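Local coordinates for nisin biosynthesis protein NisC (PDB 2G0D), which cyclises dehydrated prenisin, acting as the zinc-dependent cyclase that forms the thioether (lanthionine-type) rings of the lantibiotic nisin, at residues A[95-98]-A[102-105]; A[108-113]-A[144-149]; A[44-49]-A[393-398]. All blocks are in the same frame, centred on the assembly; numbering follows the deposited sequence.

Contact 1. Residues A[95-98]-A[102-105]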
# COMPACT_ATOMS: atom_id res chain seq x y z
N LEU A 95 3.98 -14.59 12.95
CA LEU A 95 4.78 -15.60 13.62
C LEU A 95 5.24 -15.19 15.02
O LEU A 95 5.85 -15.98 15.73
CB LEU A 95 5.98 -15.93 12.76
CG LEU A 95 5.73 -16.65 11.42
CD1 LEU A 95 6.98 -16.63 10.54
CD2 LEU A 95 5.28 -18.09 11.65
N ARG A 96 4.93 -13.94 15.40
CA ARG A 96 5.30 -13.34 16.68
C ARG A 96 5.22 -14.29 17.88
O ARG A 96 6.20 -14.44 18.61
CB ARG A 96 4.51 -12.05 16.96
CG ARG A 96 5.04 -11.30 18.21
CD ARG A 96 4.58 -9.84 18.36
NE ARG A 96 5.06 -9.30 19.64
CZ ARG A 96 6.21 -8.63 19.83
NH1 ARG A 96 7.03 -8.37 18.81
NH2 ARG A 96 6.55 -8.24 21.06
N GLU A 97 4.08 -14.94 18.06
CA GLU A 97 3.87 -15.76 19.26
C GLU A 97 4.24 -17.23 19.07
O GLU A 97 4.03 -18.04 19.98
CB GLU A 97 2.42 -15.61 19.76
CG GLU A 97 1.96 -14.15 19.94
CD GLU A 97 2.59 -13.46 21.15
OE1 GLU A 97 3.18 -14.16 22.00
OE2 GLU A 97 2.50 -12.21 21.26
N ASP A 98 4.80 -17.58 17.92
CA ASP A 98 5.11 -18.98 17.65
C ASP A 98 6.42 -19.41 18.30
O ASP A 98 6.54 -20.54 18.77
CB ASP A 98 5.11 -19.27 16.14
CG ASP A 98 3.71 -19.14 15.50
OD1 ASP A 98 2.71 -19.00 16.24
OD2 ASP A 98 3.60 -19.20 14.26
N TYR A 102 11.24 -15.21 16.60
CA TYR A 102 10.41 -14.29 15.79
C TYR A 102 10.12 -13.01 16.55
O TYR A 102 10.33 -11.91 16.03
CB TYR A 102 9.09 -14.94 15.40
CG TYR A 102 9.22 -16.24 14.63
CD1 TYR A 102 10.02 -16.32 13.48
CD2 TYR A 102 8.55 -17.38 15.05
CE1 TYR A 102 10.14 -17.53 12.78
CE2 TYR A 102 8.64 -18.58 14.36
CZ TYR A 102 9.43 -18.65 13.22
OH TYR A 102 9.50 -19.86 12.56
N LYS A 103 9.66 -13.16 17.79
CA LYS A 103 9.39 -12.03 18.67
C LYS A 103 10.65 -11.19 18.91
O LYS A 103 10.59 -9.96 18.90
CB LYS A 103 8.78 -12.51 20.01
CG LYS A 103 8.70 -11.42 21.08
CD LYS A 103 8.09 -11.91 22.41
CE LYS A 103 6.57 -11.64 22.47
NZ LYS A 103 5.73 -12.88 22.31
N ASN A 104 11.79 -11.86 19.11
CA ASN A 104 13.06 -11.15 19.29
C ASN A 104 13.40 -10.31 18.08
O ASN A 104 13.74 -9.15 18.20
CB ASN A 104 14.21 -12.11 19.62
CG ASN A 104 14.21 -12.56 21.07
OD1 ASN A 104 13.46 -12.05 21.91
ND2 ASN A 104 15.07 -13.53 21.38
N LEU A 105 13.27 -10.90 16.89
CA LEU A 105 13.49 -10.18 15.64
C LEU A 105 12.52 -9.02 15.46
O LEU A 105 12.94 -7.92 15.09
CB LEU A 105 13.42 -11.14 14.44
CG LEU A 105 13.70 -10.57 13.04
CD1 LEU A 105 15.06 -9.79 12.99
CD2 LEU A 105 13.67 -11.67 11.99
O HOH W 1 7.04 -15.68 20.99
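Leu95 and Tyr102 meet in a local contact between a loop and the helix that follows it, where the chain leaves helix 85-92, turns, and enters helix 100-122. The inner half is apolar. Leu95 CB sits over one face of the Tyr102 ring, toward its rim, 3.9 Å from the ring centroid and 18° off the normal, a CH-pi contact. The CD1 branch of Leu95 carries the cover further along the ring, 4.0 Å from Tyr102 CE1. Asp98 CB approaches the same ring obliquely, and a backbone bond from Asp98 N to Leu95 O closes the turn.

The outer half is charged. The extended Arg96 chain, its CG opposite the backbone N (chi1 -172°), runs out beside the Lys103 stem, and Lys103 CG lies over one face of the guanidinium, offset toward its rim; the nearest pair is Arg96 NH2 to Lys103 CE, 3.7 Å. Lys103 bends at chi3 and chi4, bringing NZ to Glu97 OE1 at 2.9 Å, a salt bridge with weak hydrogen-bond geometry. A water donates to Arg96 O and weakly accepts from Lys103 NZ. Arg96 NE and Lys103 NZ lie 4.5 Å apart; their repulsion is probably offset by Glu97 on the lysine and, on the arginine, by a salt bridge from NH2 to Asp107, one helical turn beyond Lys103.

Helix 53-74 backs the apolar half: Leu95 and Tyr102 both pack on Ile64, and Tyr102 OH is hydrogen-bonded to Asp61.

Contact 2. Residues A[108-113]-A[144-149]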
# COMPACT_ATOMS: atom_id res chain seq x y z
N SER A 108 13.41 -5.97 17.74
CA SER A 108 14.54 -5.25 17.14
C SER A 108 14.10 -4.37 16.00
O SER A 108 14.47 -3.20 15.91
CB SER A 108 15.57 -6.24 16.60
OG SER A 108 15.98 -7.09 17.63
N LEU A 109 13.32 -4.95 15.10
CA LEU A 109 12.79 -4.20 13.96
C LEU A 109 11.98 -3.00 14.43
O LEU A 109 12.18 -1.91 13.93
CB LEU A 109 11.98 -5.11 13.03
CG LEU A 109 12.81 -6.15 12.26
CD1 LEU A 109 11.93 -7.24 11.71
CD2 LEU A 109 13.65 -5.49 11.17
N ASN A 110 11.10 -3.20 15.40
CA ASN A 110 10.24 -2.13 15.94
C ASN A 110 11.01 -0.98 16.58
O ASN A 110 10.71 0.20 16.35
CB ASN A 110 9.24 -2.72 16.94
CG ASN A 110 8.21 -3.64 16.28
OD1 ASN A 110 8.04 -3.62 15.07
ND2 ASN A 110 7.52 -4.45 17.10
N ARG A 111 12.02 -1.31 17.40
CA ARG A 111 12.88 -0.31 18.01
C ARG A 111 13.67 0.43 16.94
O ARG A 111 13.78 1.65 16.98
CB ARG A 111 13.81 -0.93 19.07
CG ARG A 111 13.09 -1.60 20.28
CD ARG A 111 11.62 -1.08 20.54
NE ARG A 111 11.09 -1.56 21.81
CZ ARG A 111 10.84 -0.80 22.88
NH1 ARG A 111 11.01 0.53 22.85
NH2 ARG A 111 10.39 -1.36 24.00
N TYR A 112 14.18 -0.28 15.95
CA TYR A 112 14.83 0.41 14.85
C TYR A 112 13.85 1.34 14.13
O TYR A 112 14.18 2.48 13.82
CB TYR A 112 15.57 -0.53 13.86
CG TYR A 112 16.00 0.24 12.61
CD1 TYR A 112 17.11 1.11 12.62
CD2 TYR A 112 15.25 0.17 11.45
CE1 TYR A 112 17.46 1.84 11.46
CE2 TYR A 112 15.59 0.88 10.32
CZ TYR A 112 16.67 1.71 10.32
OH TYR A 112 16.94 2.39 9.15
N ILE A 113 12.63 0.84 13.87
CA ILE A 113 11.63 1.65 13.19
C ILE A 113 11.31 2.94 13.94
O ILE A 113 11.27 4.01 13.33
CB ILE A 113 10.31 0.87 12.91
CG1 ILE A 113 10.52 -0.21 11.84
CG2 ILE A 113 9.23 1.85 12.45
CD1 ILE A 113 9.43 -1.32 11.79
N LEU A 144 3.31 3.68 9.31
CA LEU A 144 2.16 3.73 10.23
C LEU A 144 1.18 2.57 9.99
O LEU A 144 0.60 2.02 10.91
CB LEU A 144 1.49 5.10 10.13
CG LEU A 144 0.34 5.48 11.09
CD1 LEU A 144 0.73 5.27 12.57
CD2 LEU A 144 -0.09 6.89 10.85
N SER A 145 1.02 2.18 8.73
CA SER A 145 0.12 1.06 8.38
C SER A 145 0.51 -0.19 9.16
O SER A 145 -0.34 -0.85 9.79
CB SER A 145 0.18 0.76 6.88
OG SER A 145 -0.84 -0.17 6.54
N TYR A 146 1.81 -0.52 9.10
CA TYR A 146 2.40 -1.59 9.89
C TYR A 146 2.28 -1.33 11.40
O TYR A 146 1.82 -2.21 12.14
CB TYR A 146 3.87 -1.86 9.53
CG TYR A 146 4.55 -2.73 10.59
CD1 TYR A 146 4.30 -4.10 10.68
CD2 TYR A 146 5.42 -2.16 11.52
CE1 TYR A 146 4.89 -4.89 11.67
CE2 TYR A 146 6.01 -2.94 12.53
CZ TYR A 146 5.73 -4.30 12.61
OH TYR A 146 6.33 -5.07 13.60
N LEU A 147 2.69 -0.14 11.85
CA LEU A 147 2.68 0.18 13.30
C LEU A 147 1.32 -0.03 13.95
O LEU A 147 1.27 -0.56 15.05
CB LEU A 147 3.22 1.60 13.60
CG LEU A 147 4.71 1.80 13.29
CD1 LEU A 147 5.08 3.30 13.39
CD2 LEU A 147 5.61 0.96 14.20
N LEU A 148 0.24 0.33 13.23
CA LEU A 148 -1.13 0.23 13.76
C LEU A 148 -1.65 -1.19 14.02
O LEU A 148 -2.69 -1.37 14.68
CB LEU A 148 -2.11 1.02 12.88
CG LEU A 148 -1.93 2.55 12.97
CD1 LEU A 148 -2.64 3.22 11.81
CD2 LEU A 148 -2.41 3.13 14.32
N LEU A 149 -0.92 -2.18 13.55
CA LEU A 149 -1.17 -3.58 13.89
C LEU A 149 -0.58 -3.99 15.25
O LEU A 149 -0.89 -5.06 15.74
CB LEU A 149 -0.56 -4.50 12.82
CG LEU A 149 -1.20 -4.49 11.42
CD1 LEU A 149 -0.34 -5.34 10.49
CD2 LEU A 149 -2.68 -5.00 11.47
O HOH W 2 5.82 -6.59 16.23
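The Tyr146 ring is met at its edge by Asn110 OD1, which lies near the ring plane, while Ile113 CD1 comes in obliquely, 3.9 Å from Tyr146 CE2. The Asn110 amide is turned 42° from the ring, and the Asn110 side chain lies roughly perpendicular to that of Tyr146. Tyr146 OH donates to Asn110 OD1 at 2.7 Å, in the carbonyl plane and on a lone pair, with a C=O...O angle of 129°. The other end of the amide is engaged too: Asn110 ND2 gives a hydrogen to a water 2.9 Å away, and that water donates to Tyr146 OH, closing a small ring of bonds that should fix the rotation of the amide.

This polar pair is buried between helix 100-122 and helix 140-147, in the all-helical toroid of the LanC fold. Tyr146 spans the gap because its CG stands anti to the backbone N (chi1 166°), sending the ring toward the facing helix. Beside it the packing is aliphatic: Ile113 and Leu147 lie alongside, pointing in opposing senses, with Ile113 CG2 4.1 Å from Leu147 CD2. Leu147 also packs on Leu158 and Ile162 of helix 156-168, whereas Ile113 and Tyr146 reach Ala85 and Ala89 of helix 85-92.

Contact 3. Residues A[44-49]-A[393-398]; sequences LAELKN and TYWRQA
One carboxylate oxygen, Glu46 OE2, takes two hydrogen bonds from a single residue, the hydroxyl and the backbone N-H of Thr393, both reaching it from the same face of the carboxylate plane. The hydroxyl bond is short, 2.6 Å from Thr393 OG1 to Glu46 OE2, and arrives on the anti side, 26° out of plane. The amide bond, 2.8 Å from Thr393 N to Glu46 OE2, comes from above the plane, 52° out of it.

Thr393 can make this grip because its OG1 stands between the backbone N and the carbonyl carbon (chi1 69°), turned to the same side as its own N-H. The same OG1 accepts from Trp395 N at 3.2 Å, an ST turn that leads into the 3-10 segment 395-398. The glutamate thus holds the first residue of the ST turn by two bonds, joining the turn that ends helix 37-45 to the loop after helix 376-387, some 340 residues apart in the alpha toroid of the LanC fold. Glu46 OE2 also lies at the edge of the Trp395 indole, 3.3 Å from CD1, while Arg396 CG sits over one face of that ring.

Next to this polar group, Ala45 CB touches Thr393 CG2 at 3.4 Å, tighter than usual for two carbons. The second carboxylate oxygen, Glu46 OE1, forms a salt bridge with Lys385 of helix 376-387 and accepts from the backbone N of Phe392.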
# COMPACT_ATOMS: atom_id res chain seq x y z
N LEU A 44 4.17 -17.60 0.63
CA LEU A 44 4.32 -18.99 1.10
C LEU A 44 3.55 -19.22 2.40
O LEU A 44 2.98 -20.29 2.60
CB LEU A 44 5.81 -19.33 1.34
CG LEU A 44 6.76 -19.57 0.16
CD1 LEU A 44 8.20 -19.78 0.65
CD2 LEU A 44 6.34 -20.75 -0.68
N ALA A 45 3.55 -18.20 3.25
CA ALA A 45 2.91 -18.27 4.56
C ALA A 45 1.42 -18.40 4.43
O ALA A 45 0.79 -19.07 5.22
CB ALA A 45 3.28 -17.06 5.40
N GLU A 46 0.88 -17.76 3.41
CA GLU A 46 -0.53 -17.85 3.08
C GLU A 46 -0.97 -19.20 2.50
O GLU A 46 -2.14 -19.39 2.18
CB GLU A 46 -0.90 -16.77 2.09
CG GLU A 46 -1.07 -15.41 2.71
CD GLU A 46 -2.13 -15.34 3.80
OE1 GLU A 46 -2.86 -16.35 4.01
OE2 GLU A 46 -2.22 -14.27 4.44
N LEU A 47 -0.03 -20.12 2.36
CA LEU A 47 -0.33 -21.41 1.75
C LEU A 47 -0.35 -22.51 2.80
O LEU A 47 -0.27 -23.69 2.45
CB LEU A 47 0.70 -21.72 0.67
CG LEU A 47 0.78 -20.77 -0.53
CD1 LEU A 47 1.84 -21.29 -1.50
CD2 LEU A 47 -0.57 -20.67 -1.22
N LYS A 48 -0.49 -22.12 4.06
CA LYS A 48 -0.41 -23.02 5.21
C LYS A 48 -1.43 -24.17 5.18
O LYS A 48 -1.12 -25.29 5.61
CB LYS A 48 -0.51 -22.24 6.54
CG LYS A 48 -0.45 -23.14 7.76
CD LYS A 48 -0.20 -22.37 9.06
CE LYS A 48 -0.14 -23.38 10.23
NZ LYS A 48 0.21 -22.79 11.56
N ASN A 49 -2.65 -23.89 4.69
CA ASN A 49 -3.62 -24.97 4.53
C ASN A 49 -3.16 -26.04 3.53
O ASN A 49 -3.62 -27.17 3.62
CB ASN A 49 -5.02 -24.45 4.15
CG ASN A 49 -5.03 -23.72 2.83
OD1 ASN A 49 -4.32 -22.73 2.65
ND2 ASN A 49 -5.85 -24.20 1.88
N THR A 393 -1.57 -14.20 7.19
CA THR A 393 -0.58 -13.13 7.32
C THR A 393 -1.26 -11.78 7.29
O THR A 393 -2.46 -11.70 7.00
CB THR A 393 0.44 -13.13 6.14
OG1 THR A 393 -0.22 -12.73 4.93
CG2 THR A 393 1.07 -14.52 5.92
N TYR A 394 -0.48 -10.71 7.50
CA TYR A 394 -1.00 -9.35 7.36
C TYR A 394 -0.62 -8.70 6.03
O TYR A 394 -0.49 -7.48 5.96
CB TYR A 394 -0.58 -8.46 8.56
CG TYR A 394 -1.10 -8.96 9.90
CD1 TYR A 394 -2.31 -8.51 10.41
CD2 TYR A 394 -0.38 -9.91 10.62
CE1 TYR A 394 -2.80 -8.98 11.65
CE2 TYR A 394 -0.86 -10.41 11.84
CZ TYR A 394 -2.06 -9.94 12.35
OH TYR A 394 -2.49 -10.42 13.57
N TRP A 395 -0.44 -9.50 4.99
CA TRP A 395 0.03 -8.96 3.69
C TRP A 395 -0.79 -7.79 3.17
O TRP A 395 -0.24 -6.85 2.57
CB TRP A 395 0.11 -10.03 2.60
CG TRP A 395 -1.22 -10.56 2.07
CD1 TRP A 395 -2.04 -11.49 2.68
CD2 TRP A 395 -1.84 -10.25 0.81
NE1 TRP A 395 -3.12 -11.76 1.88
CE2 TRP A 395 -3.03 -11.02 0.73
CE3 TRP A 395 -1.51 -9.40 -0.27
CZ2 TRP A 395 -3.90 -10.96 -0.37
CZ3 TRP A 395 -2.37 -9.35 -1.37
CH2 TRP A 395 -3.56 -10.11 -1.41
N ARG A 396 -2.10 -7.84 3.38
CA ARG A 396 -3.04 -6.79 2.90
C ARG A 396 -2.79 -5.39 3.44
O ARG A 396 -3.15 -4.40 2.80
CB ARG A 396 -4.50 -7.20 3.20
CG ARG A 396 -5.07 -8.16 2.17
CD ARG A 396 -6.43 -8.78 2.62
NE ARG A 396 -6.93 -9.71 1.59
CZ ARG A 396 -7.88 -10.64 1.75
NH1 ARG A 396 -8.19 -11.41 0.70
NH2 ARG A 396 -8.50 -10.83 2.93
N GLN A 397 -2.18 -5.34 4.64
CA GLN A 397 -1.78 -4.09 5.28
C GLN A 397 -0.90 -3.26 4.37
O GLN A 397 -0.98 -2.03 4.39
CB GLN A 397 -1.02 -4.37 6.59
CG GLN A 397 -1.08 -3.24 7.63
CD GLN A 397 -2.48 -3.11 8.31
OE1 GLN A 397 -2.73 -2.18 9.11
NE2 GLN A 397 -3.36 -4.03 7.99
N ALA A 398 -0.05 -3.92 3.60
CA ALA A 398 0.90 -3.24 2.72
C ALA A 398 0.20 -2.48 1.58
O ALA A 398 0.79 -1.60 0.96
CB ALA A 398 1.87 -4.26 2.14

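How the contacts relate
Contact 1 is the most peripheral of the three, its centre about 23 Å from the centre of the chain; it is partly exposed and divides into an apolar inner side and charges outside. Contacts 2 and 3, with centres about 15 Å from that of the chain, are buried, one with a neutral amide-phenol pair among aliphatic groups, the other with a carboxylate whose bonds are shared among several donors. Contacts 1 and 2 each place one segment on helix 100-122, successively, whereas contact 3 joins distant parts of the sequence and encloses both. Contacts 2 and 3 touch directly: Ser145 OG lies 2.8 Å from Gln397 O, a probable hydrogen bond, and Leu149 packs against Tyr394.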